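Local coordinates for protein GH61E (Thielavia terrestris, PDB 3EJA) that probably acts as a copper-dependent lytic polysaccharide monooxygenase of family AA9, cleaving cellulose-type chains oxidatively, though crystallised here with magnesium in the metal site, at residues V94-Y99 with G130-R135; G29-P34 with A150-S155; S56-W61 with A157-T162; F74-V79 with P122-I127. All coordinates share one frame; numbering follows the deposited sequence.

The four contacts run through one beta sandwich, from its core to the metal site. Contacts 1 and 4 interlock, their centres about 5 Å apart: strand 72-78 lies between strands 96-100 and 130-140, and Arg-135 N donates to Tyr-75 O at 2.8 Å. Contact 3 joins the two sheets, its centre about 9 Å from that of contact 4, and Ser-56 O takes a probable hydrogen bond from Ile-123 N. Contact 2 uses the same strand 151-162 as contact 3, with centres about 22 Å apart, and a probable bond of 2.8 Å between Ser-155 OG and Tyr-60 OH connects them. Contact 2 alone includes a metal-site residue, Tyr-153.

Contact 1 (V94-Y99 with G130-R135); sequences VWFKVY and GYYLLR
The indole of Trp-95 lies across Leu-133 and Arg-135, bringing the far end of its six-membered ring to strand 130-140. CH2 meets Leu-133 CB at 3.6 Å, and CZ3 sits equally close, 3.6 Å, to Arg-135 CB. With CG anti to the carbonyl carbon (chi1 -64°), the indole reaches toward the strand while NE1 is held by Gly-90 O. Only the root of Arg-135 takes part: its CG is anti to the backbone N (chi1 176°) and the chain then runs extended, carrying the guanidinium away to a salt bridge with Glu-137 and a cation-pi contact with Phe-175. The indole and guanidinium planes stand 71° apart, so they do not stack. On the other side of the strand, Phe-96 and Tyr-132 cross at about a right angle, and CE2 of Tyr-132 arrives in the plane of the Phe-96 ring, at its edge, 3.8 Å from Phe-96 CZ. No hydrogen bond joins the two segments, because strand 72-78 lies between them and pairs with both. These are next-but-one neighbours meeting over the intervening strand, the indole over aliphatic carbons on one face and the Phe-96/Tyr-132 pair on the other, in the five-stranded sheet of an AA9 beta sandwich.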
loop_
_atom_site.group_PDB
_atom_site.type_symbol
_atom_site.label_atom_id
_atom_site.label_comp_id
_atom_site.label_asym_id
_atom_site.label_seq_id
_atom_site.Cartn_x
_atom_site.Cartn_y
_atom_site.Cartn_z
ATOM N N VAL A 94 3.337 11.215 7.527
ATOM C CA VAL A 94 4.678 10.855 7.060
ATOM C C VAL A 94 4.670 10.001 5.782
ATOM O O VAL A 94 5.733 9.639 5.266
ATOM C CB VAL A 94 5.490 10.118 8.168
ATOM C CG1 VAL A 94 5.701 11.017 9.380
ATOM C CG2 VAL A 94 4.797 8.798 8.579
ATOM N N TRP A 95 3.481 9.668 5.280
ATOM C CA TRP A 95 3.373 8.749 4.137
ATOM C C TRP A 95 3.249 9.482 2.806
ATOM O O TRP A 95 2.442 10.409 2.680
ATOM C CB TRP A 95 2.186 7.800 4.324
ATOM C CG TRP A 95 2.357 6.895 5.502
ATOM C CD1 TRP A 95 1.977 7.149 6.788
ATOM C CD2 TRP A 95 2.965 5.595 5.510
ATOM N NE1 TRP A 95 2.301 6.090 7.597
ATOM C CE2 TRP A 95 2.904 5.118 6.839
ATOM C CE3 TRP A 95 3.550 4.786 4.522
ATOM C CZ2 TRP A 95 3.408 3.865 7.214
ATOM C CZ3 TRP A 95 4.053 3.538 4.894
ATOM C CH2 TRP A 95 3.977 3.090 6.233
ATOM N N PHE A 96 4.046 9.062 1.817
ATOM C CA PHE A 96 3.893 9.558 0.446
ATOM C C PHE A 96 3.627 8.402 -0.524
ATOM O O PHE A 96 4.143 7.299 -0.338
ATOM C CB PHE A 96 5.090 10.424 0.012
ATOM C CG PHE A 96 6.433 9.728 0.104
ATOM C CD1 PHE A 96 7.124 9.672 1.312
ATOM C CD2 PHE A 96 7.017 9.158 -1.029
ATOM C CE1 PHE A 96 8.366 9.037 1.405
ATOM C CE2 PHE A 96 8.266 8.530 -0.954
ATOM C CZ PHE A 96 8.944 8.470 0.270
ATOM N N LYS A 97 2.793 8.658 -1.532
ATOM C CA LYS A 97 2.430 7.638 -2.524
ATOM C C LYS A 97 3.517 7.506 -3.587
ATOM O O LYS A 97 3.945 8.513 -4.158
ATOM C CB LYS A 97 1.099 8.004 -3.189
ATOM C CG LYS A 97 0.614 6.993 -4.217
ATOM C CD LYS A 97 -0.663 7.462 -4.917
ATOM C CE LYS A 97 -1.914 7.162 -4.095
ATOM N NZ LYS A 97 -3.070 7.961 -4.617
ATOM N N VAL A 98 3.948 6.272 -3.862
ATOM C CA VAL A 98 4.975 6.020 -4.881
ATOM C C VAL A 98 4.460 5.279 -6.119
ATOM O O VAL A 98 5.158 5.226 -7.142
ATOM C CB VAL A 98 6.236 5.289 -4.298
ATOM C CG1 VAL A 98 6.893 6.140 -3.222
ATOM C CG2 VAL A 98 5.894 3.895 -3.772
ATOM N N TYR A 99 3.254 4.714 -6.027
ATOM C CA TYR A 99 2.660 3.949 -7.123
ATOM C C TYR A 99 1.145 3.891 -6.976
ATOM O O TYR A 99 0.633 3.770 -5.860
ATOM C CB TYR A 99 3.241 2.517 -7.171
ATOM C CG TYR A 99 2.603 1.639 -8.225
ATOM C CD1 TYR A 99 1.414 0.947 -7.961
ATOM C CD2 TYR A 99 3.178 1.514 -9.498
ATOM C CE1 TYR A 99 0.814 0.152 -8.924
ATOM C CE2 TYR A 99 2.578 0.725 -10.477
ATOM C CZ TYR A 99 1.398 0.048 -10.183
ATOM O OH TYR A 99 0.804 -0.741 -11.137
ATOM N N GLY A 130 18.040 6.037 3.664
ATOM C CA GLY A 130 17.616 5.746 5.027
ATOM C C GLY A 130 16.699 4.549 5.089
ATOM O O GLY A 130 16.480 3.876 4.078
ATOM N N TYR A 131 16.175 4.284 6.284
ATOM C CA TYR A 131 15.215 3.202 6.486
ATOM C C TYR A 131 13.803 3.676 6.193
ATOM O O TYR A 131 13.446 4.813 6.497
ATOM C CB TYR A 131 15.309 2.646 7.906
ATOM C CG TYR A 131 16.617 1.939 8.169
ATOM C CD1 TYR A 131 17.752 2.651 8.566
ATOM C CD2 TYR A 131 16.723 0.560 8.007
ATOM C CE1 TYR A 131 18.959 2.002 8.797
ATOM C CE2 TYR A 131 17.922 -0.097 8.239
ATOM C CZ TYR A 131 19.034 0.631 8.633
ATOM O OH TYR A 131 20.224 -0.010 8.869
ATOM N N TYR A 132 13.011 2.793 5.588
ATOM C CA TYR A 132 11.641 3.113 5.191
ATOM C C TYR A 132 10.678 1.969 5.495
ATOM O O TYR A 132 11.064 0.791 5.511
ATOM C CB TYR A 132 11.569 3.401 3.686
ATOM C CG TYR A 132 12.118 4.738 3.227
ATOM C CD1 TYR A 132 13.493 4.931 3.032
ATOM C CD2 TYR A 132 11.256 5.792 2.930
ATOM C CE1 TYR A 132 13.992 6.152 2.582
ATOM C CE2 TYR A 132 11.739 7.018 2.484
ATOM C CZ TYR A 132 13.112 7.191 2.314
ATOM O OH TYR A 132 13.593 8.398 1.863
ATOM N N LEU A 133 9.419 2.328 5.734
ATOM C CA LEU A 133 8.332 1.372 5.656
ATOM C C LEU A 133 7.711 1.512 4.264
ATOM O O LEU A 133 7.533 2.627 3.767
ATOM C CB LEU A 133 7.279 1.642 6.740
ATOM C CG LEU A 133 7.635 1.439 8.218
ATOM C CD1 LEU A 133 6.519 1.953 9.138
ATOM C CD2 LEU A 133 7.951 -0.028 8.518
ATOM N N LEU A 134 7.405 0.376 3.646
ATOM C CA LEU A 134 6.750 0.340 2.347
ATOM C C LEU A 134 5.385 -0.327 2.512
ATOM O O LEU A 134 5.288 -1.523 2.819
ATOM C CB LEU A 134 7.618 -0.414 1.328
ATOM C CG LEU A 134 7.020 -0.721 -0.056
ATOM C CD1 LEU A 134 6.716 0.563 -0.852
ATOM C CD2 LEU A 134 7.959 -1.645 -0.830
ATOM N N ARG A 135 4.332 0.458 2.323
ATOM C CA ARG A 135 2.967 -0.005 2.528
ATOM C C ARG A 135 2.364 -0.498 1.216
ATOM O O ARG A 135 2.337 0.249 0.226
ATOM C CB ARG A 135 2.125 1.130 3.128
ATOM C CG ARG A 135 0.645 0.823 3.311
ATOM C CD ARG A 135 -0.092 2.056 3.850
ATOM N NE ARG A 135 -1.524 1.797 4.035
ATOM C CZ ARG A 135 -2.444 1.965 3.085
ATOM N NH1 ARG A 135 -2.098 2.416 1.883
ATOM N NH2 ARG A 135 -3.717 1.693 3.337
#

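Contact 2 (G29-P34 with A150-S155); sequences GDVTSP and AQFYIS. With SO4 (sulfate ion), chain I.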
loop_
_atom_site.group_PDB
_atom_site.type_symbol
_atom_site.label_atom_id
_atom_site.label_comp_id
_atom_site.label_asym_id
_atom_site.label_seq_id
_atom_site.Cartn_x
_atom_site.Cartn_y
_atom_site.Cartn_z
ATOM N N GLY A 29 -11.903 -2.930 6.760
ATOM C CA GLY A 29 -13.098 -2.239 6.243
ATOM C C GLY A 29 -13.302 -0.827 6.791
ATOM O O GLY A 29 -14.125 -0.075 6.278
ATOM N N ASP A 30 -12.551 -0.475 7.831
ATOM C CA ASP A 30 -12.699 0.801 8.542
ATOM C C ASP A 30 -11.494 1.701 8.265
ATOM O O ASP A 30 -10.412 1.454 8.804
ATOM C CB ASP A 30 -12.795 0.502 10.046
ATOM C CG ASP A 30 -13.006 1.748 10.908
ATOM O OD1 ASP A 30 -13.014 2.898 10.406
ATOM O OD2 ASP A 30 -13.165 1.551 12.122
ATOM N N VAL A 31 -11.675 2.744 7.453
ATOM C CA VAL A 31 -10.542 3.611 7.076
ATOM C C VAL A 31 -10.013 4.467 8.238
ATOM O O VAL A 31 -8.944 5.086 8.132
ATOM C CB VAL A 31 -10.859 4.517 5.860
ATOM C CG1 VAL A 31 -11.224 3.662 4.647
ATOM C CG2 VAL A 31 -11.969 5.547 6.195
ATOM N N THR A 32 -10.761 4.490 9.338
ATOM C CA THR A 32 -10.375 5.254 10.530
ATOM C C THR A 32 -9.637 4.377 11.557
ATOM O O THR A 32 -9.171 4.872 12.587
ATOM C CB THR A 32 -11.592 5.924 11.221
ATOM O OG1 THR A 32 -12.331 4.944 11.963
ATOM C CG2 THR A 32 -12.495 6.596 10.210
ATOM N N SER A 33 -9.542 3.078 11.265
ATOM C CA SER A 33 -8.895 2.127 12.159
ATOM C C SER A 33 -7.364 2.177 12.028
ATOM O O SER A 33 -6.842 2.438 10.945
ATOM C CB SER A 33 -9.388 0.704 11.849
ATOM O OG SER A 33 -8.466 -0.273 12.301
ATOM N N PRO A 34 -6.639 1.928 13.140
ATOM C CA PRO A 34 -5.184 1.771 13.089
ATOM C C PRO A 34 -4.715 0.727 12.064
ATOM O O PRO A 34 -3.636 0.880 11.495
ATOM C CB PRO A 34 -4.827 1.318 14.510
ATOM C CG PRO A 34 -5.888 1.872 15.343
ATOM C CD PRO A 34 -7.141 1.808 14.522
ATOM N N ALA A 150 -15.881 -1.104 0.872
ATOM C CA ALA A 150 -14.554 -1.340 0.290
ATOM C C ALA A 150 -13.711 -2.281 1.173
ATOM O O ALA A 150 -13.782 -2.211 2.400
ATOM C CB ALA A 150 -13.818 -0.022 0.067
ATOM N N GLN A 151 -12.925 -3.153 0.542
ATOM C CA GLN A 151 -12.093 -4.116 1.287
ATOM C C GLN A 151 -10.609 -3.837 1.053
ATOM O O GLN A 151 -10.116 -3.973 -0.068
ATOM C CB GLN A 151 -12.450 -5.560 0.897
ATOM C CG GLN A 151 -13.878 -5.947 1.252
ATOM C CD GLN A 151 -14.272 -7.338 0.773
ATOM O OE1 GLN A 151 -13.471 -8.064 0.171
ATOM N NE2 GLN A 151 -15.517 -7.717 1.041
ATOM N N PHE A 152 -9.910 -3.429 2.112
ATOM C CA PHE A 152 -8.480 -3.109 2.018
ATOM C C PHE A 152 -7.596 -4.296 2.383
ATOM O O PHE A 152 -7.695 -4.838 3.485
ATOM C CB PHE A 152 -8.136 -1.893 2.903
ATOM C CG PHE A 152 -8.805 -0.616 2.459
ATOM C CD1 PHE A 152 -10.140 -0.364 2.784
ATOM C CD2 PHE A 152 -8.102 0.332 1.717
ATOM C CE1 PHE A 152 -10.773 0.808 2.364
ATOM C CE2 PHE A 152 -8.721 1.512 1.291
ATOM C CZ PHE A 152 -10.064 1.752 1.613
ATOM N N TYR A 153 -6.736 -4.680 1.441
ATOM C CA TYR A 153 -5.754 -5.742 1.643
ATOM C C TYR A 153 -4.390 -5.075 1.709
ATOM O O TYR A 153 -3.954 -4.466 0.734
ATOM C CB TYR A 153 -5.847 -6.787 0.514
ATOM C CG TYR A 153 -7.212 -7.434 0.462
ATOM C CD1 TYR A 153 -7.502 -8.540 1.261
ATOM C CD2 TYR A 153 -8.230 -6.913 -0.351
ATOM C CE1 TYR A 153 -8.757 -9.122 1.249
ATOM C CE2 TYR A 153 -9.499 -7.496 -0.370
ATOM C CZ TYR A 153 -9.749 -8.598 0.433
ATOM O OH TYR A 153 -10.986 -9.197 0.427
ATOM N N ILE A 154 -3.749 -5.169 2.880
ATOM C CA ILE A 154 -2.612 -4.315 3.257
ATOM C C ILE A 154 -1.489 -5.094 3.948
ATOM O O ILE A 154 -1.753 -6.048 4.665
ATOM C CB ILE A 154 -3.086 -3.174 4.249
ATOM C CG1 ILE A 154 -4.042 -2.186 3.556
ATOM C CG2 ILE A 154 -1.898 -2.410 4.887
ATOM C CD1 ILE A 154 -4.978 -1.461 4.538
ATOM N N SER A 155 -0.247 -4.659 3.739
ATOM C CA SER A 155 0.863 -4.979 4.652
ATOM C C SER A 155 1.966 -3.913 4.544
ATOM O O SER A 155 1.916 -3.056 3.661
ATOM C CB SER A 155 1.429 -6.380 4.393
ATOM O OG SER A 155 2.272 -6.374 3.267
HETATM S S SO4 I . -16.990 -10.865 -0.124
HETATM O O1 SO4 I . -17.273 -9.597 0.542
HETATM O O2 SO4 I . -18.150 -11.247 -0.922
HETATM O O3 SO4 I . -15.805 -10.729 -0.963
HETATM O O4 SO4 I . -16.741 -11.896 0.883
HETATM O O HOH W 1 -14.418 0.118 3.629
#
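Beside the metal site of this AA9 beta sandwich, the loop 29-34 packs against the start of strand 151-162, which carries Tyr-153, a residue of the magnesium site, and Gln-151, a probable dioxygen-site residue. The side-chain contact is apolar: Val-31 CG1 rests against the Phe-152 ring, 3.7 Å from CE1 and nearly as near to CZ, the two side chains meeting at a slant. Phe-152 points toward the loop, whereas the neighbouring Gln-151 points away from it, as alternation along a strand requires. A water joins the backbones, donating to Gly-29 O and Ala-150 O at 2.7 Å each and lying in the plane of the Phe-152 ring, at its edge. Within the loop, Asp-30 OD1 closes an Asx turn by accepting from Thr-32 N, and Thr-32 OG1 bonds to the same oxygen at 2.7 Å. Both donors come from one face of the carboxylate, and both fall within the type I turn from Asp-30 to Ser-33, which Ser-33 N closes by donating to Asp-30 O. On the far face of the strand, Tyr-153 OH donates to Gln-151 OE1 at 2.7 Å, fixing the rotation of the amide. The amide nitrogen faces a sulfate, probably from the crystallisation liquor, that also bonds to His-142: Gln-151 NE2 donates to sulfate O1 at 2.6 Å, with an N-H...O angle of 143°.

Contact 3 (S56-W61 with A157-T162); sequences STVTYW and AQLSVT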
loop_
_atom_site.group_PDB
_atom_site.type_symbol
_atom_site.label_atom_id
_atom_site.label_comp_id
_atom_site.label_asym_id
_atom_site.label_seq_id
_atom_site.Cartn_x
_atom_site.Cartn_y
_atom_site.Cartn_z
ATOM N N SER A 56 15.836 1.537 -7.660
ATOM C CA SER A 56 15.618 0.123 -7.946
ATOM C C SER A 56 14.136 -0.243 -7.831
ATOM O O SER A 56 13.308 0.579 -7.430
ATOM C CB SER A 56 16.466 -0.764 -7.022
ATOM O OG SER A 56 15.927 -0.786 -5.712
ATOM N N THR A 57 13.813 -1.480 -8.201
ATOM C CA THR A 57 12.457 -1.999 -8.099
ATOM C C THR A 57 12.377 -3.034 -6.984
ATOM O O THR A 57 13.204 -3.938 -6.911
ATOM C CB THR A 57 12.007 -2.628 -9.438
ATOM O OG1 THR A 57 12.002 -1.623 -10.457
ATOM C CG2 THR A 57 10.615 -3.237 -9.323
ATOM N N VAL A 58 11.393 -2.885 -6.103
ATOM C CA VAL A 58 11.103 -3.913 -5.114
ATOM C C VAL A 58 9.885 -4.706 -5.597
ATOM O O VAL A 58 8.901 -4.123 -6.046
ATOM C CB VAL A 58 10.848 -3.309 -3.704
ATOM C CG1 VAL A 58 10.249 -4.353 -2.762
ATOM C CG2 VAL A 58 12.143 -2.730 -3.121
ATOM N N THR A 59 9.968 -6.032 -5.527
ATOM C CA THR A 59 8.829 -6.877 -5.872
ATOM C C THR A 59 8.004 -7.137 -4.620
ATOM O O THR A 59 8.517 -7.675 -3.631
ATOM C CB THR A 59 9.290 -8.210 -6.522
ATOM O OG1 THR A 59 9.952 -7.920 -7.761
ATOM C CG2 THR A 59 8.103 -9.123 -6.791
ATOM N N TYR A 60 6.736 -6.728 -4.646
ATOM C CA TYR A 60 5.822 -7.036 -3.548
ATOM C C TYR A 60 4.884 -8.141 -4.010
ATOM O O TYR A 60 4.288 -8.054 -5.096
ATOM C CB TYR A 60 5.033 -5.792 -3.107
ATOM C CG TYR A 60 4.916 -5.603 -1.589
ATOM C CD1 TYR A 60 4.384 -6.601 -0.773
ATOM C CD2 TYR A 60 5.323 -4.408 -0.988
ATOM C CE1 TYR A 60 4.269 -6.422 0.614
ATOM C CE2 TYR A 60 5.219 -4.216 0.404
ATOM C CZ TYR A 60 4.679 -5.221 1.191
ATOM O OH TYR A 60 4.564 -5.028 2.550
ATOM N N TRP A 61 4.778 -9.191 -3.201
ATOM C CA TRP A 61 4.003 -10.376 -3.570
ATOM C C TRP A 61 2.663 -10.392 -2.858
ATOM O O TRP A 61 2.590 -10.110 -1.661
ATOM C CB TRP A 61 4.770 -11.663 -3.234
ATOM C CG TRP A 61 6.005 -11.876 -4.051
ATOM C CD1 TRP A 61 7.275 -11.474 -3.742
ATOM C CD2 TRP A 61 6.094 -12.554 -5.317
ATOM N NE1 TRP A 61 8.150 -11.858 -4.731
ATOM C CE2 TRP A 61 7.454 -12.522 -5.710
ATOM C CE3 TRP A 61 5.158 -13.190 -6.151
ATOM C CZ2 TRP A 61 7.905 -13.092 -6.914
ATOM C CZ3 TRP A 61 5.609 -13.763 -7.347
ATOM C CH2 TRP A 61 6.968 -13.702 -7.716
ATOM N N ALA A 157 6.337 -3.450 4.528
ATOM C CA ALA A 157 7.667 -4.056 4.485
ATOM C C ALA A 157 8.698 -3.096 5.070
ATOM O O ALA A 157 8.505 -1.876 5.031
ATOM C CB ALA A 157 8.043 -4.423 3.050
ATOM N N GLN A 158 9.782 -3.663 5.606
ATOM C CA GLN A 158 10.883 -2.879 6.182
ATOM C C GLN A 158 12.053 -2.825 5.200
ATOM O O GLN A 158 12.576 -3.868 4.789
ATOM C CB GLN A 158 11.311 -3.468 7.532
ATOM C CG GLN A 158 10.156 -3.487 8.556
ATOM C CD GLN A 158 10.495 -4.094 9.919
ATOM O OE1 GLN A 158 9.720 -3.942 10.868
ATOM N NE2 GLN A 158 11.633 -4.783 10.023
ATOM N N LEU A 159 12.428 -1.605 4.820
ATOM C CA LEU A 159 13.457 -1.347 3.806
ATOM C C LEU A 159 14.635 -0.544 4.360
ATOM O O LEU A 159 14.464 0.310 5.236
ATOM C CB LEU A 159 12.844 -0.571 2.626
ATOM C CG LEU A 159 12.260 -1.330 1.423
ATOM C CD1 LEU A 159 11.345 -2.466 1.841
ATOM C CD2 LEU A 159 11.545 -0.374 0.449
ATOM N N SER A 160 15.822 -0.835 3.832
ATOM C CA SER A 160 16.973 0.044 3.970
ATOM C C SER A 160 17.357 0.542 2.579
ATOM O O SER A 160 17.840 -0.233 1.750
ATOM C CB SER A 160 18.146 -0.689 4.627
ATOM O OG SER A 160 19.272 0.158 4.703
ATOM N N VAL A 161 17.128 1.832 2.337
ATOM C CA VAL A 161 17.368 2.458 1.042
ATOM C C VAL A 161 18.702 3.211 1.043
ATOM O O VAL A 161 18.948 4.058 1.903
ATOM C CB VAL A 161 16.204 3.412 0.647
ATOM C CG1 VAL A 161 16.488 4.124 -0.677
ATOM C CG2 VAL A 161 14.888 2.640 0.571
ATOM N N THR A 162 19.559 2.883 0.078
ATOM C CA THR A 162 20.854 3.546 -0.065
ATOM C C THR A 162 20.949 4.240 -1.422
ATOM O O THR A 162 20.150 3.976 -2.317
ATOM C CB THR A 162 22.029 2.545 0.092
ATOM O OG1 THR A 162 21.909 1.509 -0.889
ATOM C CG2 THR A 162 22.018 1.916 1.484
#
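The interior of the beta sandwich, where the two sheets face each other, is bridged here by strand 57-63 of the three-stranded sheet and strand 151-162 of the five-stranded one. Their backbones stay well apart, with nearest CA atoms 8.8 Å from each other at Tyr-60 and Ala-157, and the space between is filled by side chains. The Tyr-60 phenol spans it. Its CE2 and CZ both lie 3.9 Å from Ala-157 CB, and the hydroxyl end also reaches this methyl, with OH 3.6 Å from CB. A chi1 of -136°, away from the usual staggered values, carries the ring across to segment 157-162. The small side chain of Ala-157 lets the phenol come in close to the opposing backbone. Although Tyr-60 OH lies 3.1 Å from Ala-157 N, the angle is too poor for a hydrogen bond; that amide makes a probable bond to Leu-134 O instead. Two residues along each strand, Val-58 and Leu-159 each point toward the opposing strand, with Val-58 CG2 at 4.3 Å from Leu-159 CD2, a looser meeting of methyl groups. Between these segments the contact is therefore apolar, and a polar link nearby, from Tyr-60 OH to Ser-155 OG just before segment 157-162, satisfies the buried hydroxyl across the same interface.

Contact 4 (F74-V79 with P122-I127); sequences FYMARV and PIPPCI. With SO4 (sulfate ion), chain G.
Met-76 sets CG anti to its carbonyl carbon (chi1 -67°), runs straight through chi2, and then bends at chi3 (81°), so that the sulfur and the terminal methyl both touch Ile-123 CD1 in the loop 122-127, each at 4.1 Å. To this SD adds Pro-124 CD, also at 4.1 Å, while CE turns on to Ile-127 CD1 at 4.0 Å. Ile-127 takes the crowded position for CG1, between the backbone N and the carbonyl carbon (chi1 59°), which extends its CD1 to that methyl. Thioether and isoleucine chains cross at about a right angle in both cases, whereas Met-76 and the Pro-124 ring slide past each other in opposite directions. The contact lies in the core of the beta sandwich: Met-76 belongs to strand 72-78 of the five-stranded sheet, between 96-100 and 130-140, and the loop leads from strand 118-122 of the other sheet across to strand 130-140. Next to Ile-127, Cys-126 ties this loop to the C-terminal Cys-208 by a disulfide. The same strand 72-78 ends near the surface with Arg-78, whose extended chain carries the guanidinium to a salt bridge with Asp-81. Its NH1 donates at 2.9 Å to O2 of a sulfate, probably from the crystallisation liquor, which approaches at the edge of the guanidinium and also accepts from Asp-81 N.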
loop_
_atom_site.group_PDB
_atom_site.type_symbol
_atom_site.label_atom_id
_atom_site.label_comp_id
_atom_site.label_asym_id
_atom_site.label_seq_id
_atom_site.Cartn_x
_atom_site.Cartn_y
_atom_site.Cartn_z
ATOM N N PHE A 74 0.995 1.856 -3.634
ATOM C CA PHE A 74 2.105 1.698 -2.682
ATOM C C PHE A 74 2.497 3.052 -2.100
ATOM O O PHE A 74 2.541 4.050 -2.820
ATOM C CB PHE A 74 3.323 1.015 -3.341
ATOM C CG PHE A 74 3.059 -0.406 -3.761
ATOM C CD1 PHE A 74 3.161 -1.448 -2.841
ATOM C CD2 PHE A 74 2.672 -0.696 -5.071
ATOM C CE1 PHE A 74 2.899 -2.767 -3.216
ATOM C CE2 PHE A 74 2.395 -2.006 -5.455
ATOM C CZ PHE A 74 2.508 -3.047 -4.530
ATOM N N TYR A 75 2.766 3.075 -0.795
ATOM C CA TYR A 75 3.245 4.273 -0.119
ATOM C C TYR A 75 4.542 3.961 0.628
ATOM O O TYR A 75 4.837 2.807 0.922
ATOM C CB TYR A 75 2.228 4.770 0.909
ATOM C CG TYR A 75 0.893 5.282 0.397
ATOM C CD1 TYR A 75 -0.076 4.407 -0.123
ATOM C CD2 TYR A 75 0.574 6.631 0.502
ATOM C CE1 TYR A 75 -1.336 4.885 -0.555
ATOM C CE2 TYR A 75 -0.670 7.123 0.076
ATOM C CZ TYR A 75 -1.614 6.251 -0.445
ATOM O OH TYR A 75 -2.829 6.763 -0.836
ATOM N N MET A 76 5.307 5.003 0.938
ATOM C CA MET A 76 6.514 4.876 1.749
ATOM C C MET A 76 6.538 5.930 2.857
ATOM O O MET A 76 5.901 6.975 2.735
ATOM C CB MET A 76 7.765 5.015 0.876
ATOM C CG MET A 76 7.969 3.870 -0.119
ATOM S SD MET A 76 9.390 4.148 -1.189
ATOM C CE MET A 76 10.730 3.630 -0.091
ATOM N N ALA A 77 7.275 5.636 3.925
ATOM C CA ALA A 77 7.511 6.578 5.020
ATOM C C ALA A 77 8.922 6.384 5.563
ATOM O O ALA A 77 9.344 5.250 5.824
ATOM C CB ALA A 77 6.482 6.389 6.131
ATOM N N ARG A 78 9.636 7.496 5.748
ATOM C CA ARG A 78 11.031 7.467 6.167
ATOM C C ARG A 78 11.209 7.487 7.687
ATOM O O ARG A 78 10.702 8.376 8.366
ATOM C CB ARG A 78 11.802 8.641 5.553
ATOM C CG ARG A 78 13.303 8.505 5.748
ATOM C CD ARG A 78 14.071 9.618 5.056
ATOM N NE ARG A 78 15.508 9.409 5.235
ATOM C CZ ARG A 78 16.207 9.796 6.303
ATOM N NH1 ARG A 78 15.614 10.430 7.314
ATOM N NH2 ARG A 78 17.511 9.548 6.356
ATOM N N VAL A 79 11.923 6.486 8.202
ATOM C CA VAL A 79 12.335 6.437 9.606
ATOM C C VAL A 79 13.367 7.554 9.834
ATOM O O VAL A 79 14.324 7.667 9.068
ATOM C CB VAL A 79 12.988 5.069 9.943
ATOM C CG1 VAL A 79 13.360 4.977 11.426
ATOM C CG2 VAL A 79 12.079 3.896 9.534
ATOM N N PRO A 122 8.395 0.838 -7.939
ATOM C CA PRO A 122 9.527 1.718 -8.219
ATOM C C PRO A 122 9.927 2.503 -6.968
ATOM O O PRO A 122 9.115 3.243 -6.404
ATOM C CB PRO A 122 8.979 2.657 -9.302
ATOM C CG PRO A 122 7.487 2.746 -8.992
ATOM C CD PRO A 122 7.118 1.374 -8.467
ATOM N N ILE A 123 11.158 2.314 -6.513
ATOM C CA ILE A 123 11.683 3.140 -5.433
ATOM C C ILE A 123 12.238 4.405 -6.080
ATOM O O ILE A 123 13.174 4.317 -6.884
ATOM C CB ILE A 123 12.778 2.408 -4.604
ATOM C CG1 ILE A 123 12.303 1.017 -4.159
ATOM C CG2 ILE A 123 13.223 3.265 -3.419
ATOM C CD1 ILE A 123 11.060 0.998 -3.234
ATOM N N PRO A 124 11.656 5.582 -5.748
ATOM C CA PRO A 124 12.087 6.820 -6.406
ATOM C C PRO A 124 13.589 7.051 -6.215
ATOM O O PRO A 124 14.111 6.800 -5.128
ATOM C CB PRO A 124 11.262 7.906 -5.701
ATOM C CG PRO A 124 10.073 7.195 -5.166
ATOM C CD PRO A 124 10.580 5.832 -4.768
ATOM N N PRO A 125 14.291 7.481 -7.284
ATOM C CA PRO A 125 15.739 7.692 -7.209
ATOM C C PRO A 125 16.165 8.897 -6.348
ATOM O O PRO A 125 17.271 8.901 -5.794
ATOM C CB PRO A 125 16.134 7.904 -8.678
ATOM C CG PRO A 125 14.914 8.425 -9.333
ATOM C CD PRO A 125 13.762 7.751 -8.635
ATOM N N CYS A 126 15.291 9.891 -6.220
ATOM C CA CYS A 126 15.664 11.182 -5.633
ATOM C C CYS A 126 15.410 11.319 -4.127
ATOM O O CYS A 126 15.828 12.304 -3.521
ATOM C CB CYS A 126 14.961 12.319 -6.380
ATOM S SG CYS A 126 13.176 12.306 -6.158
ATOM N N ILE A 127 14.716 10.351 -3.529
ATOM C CA ILE A 127 14.425 10.401 -2.086
ATOM C C ILE A 127 15.672 10.129 -1.243
ATOM O O ILE A 127 16.606 9.457 -1.692
ATOM C CB ILE A 127 13.255 9.456 -1.665
ATOM C CG1 ILE A 127 13.570 7.991 -2.023
ATOM C CG2 ILE A 127 11.939 9.947 -2.277
ATOM C CD1 ILE A 127 12.612 6.949 -1.423
HETATM S S SO4 G . 15.513 13.095 10.057
HETATM O O1 SO4 G . 14.083 12.845 9.895
HETATM O O2 SO4 G . 16.267 11.876 9.789
HETATM O O3 SO4 G . 15.915 14.134 9.110
HETATM O O4 SO4 G . 15.780 13.539 11.423
#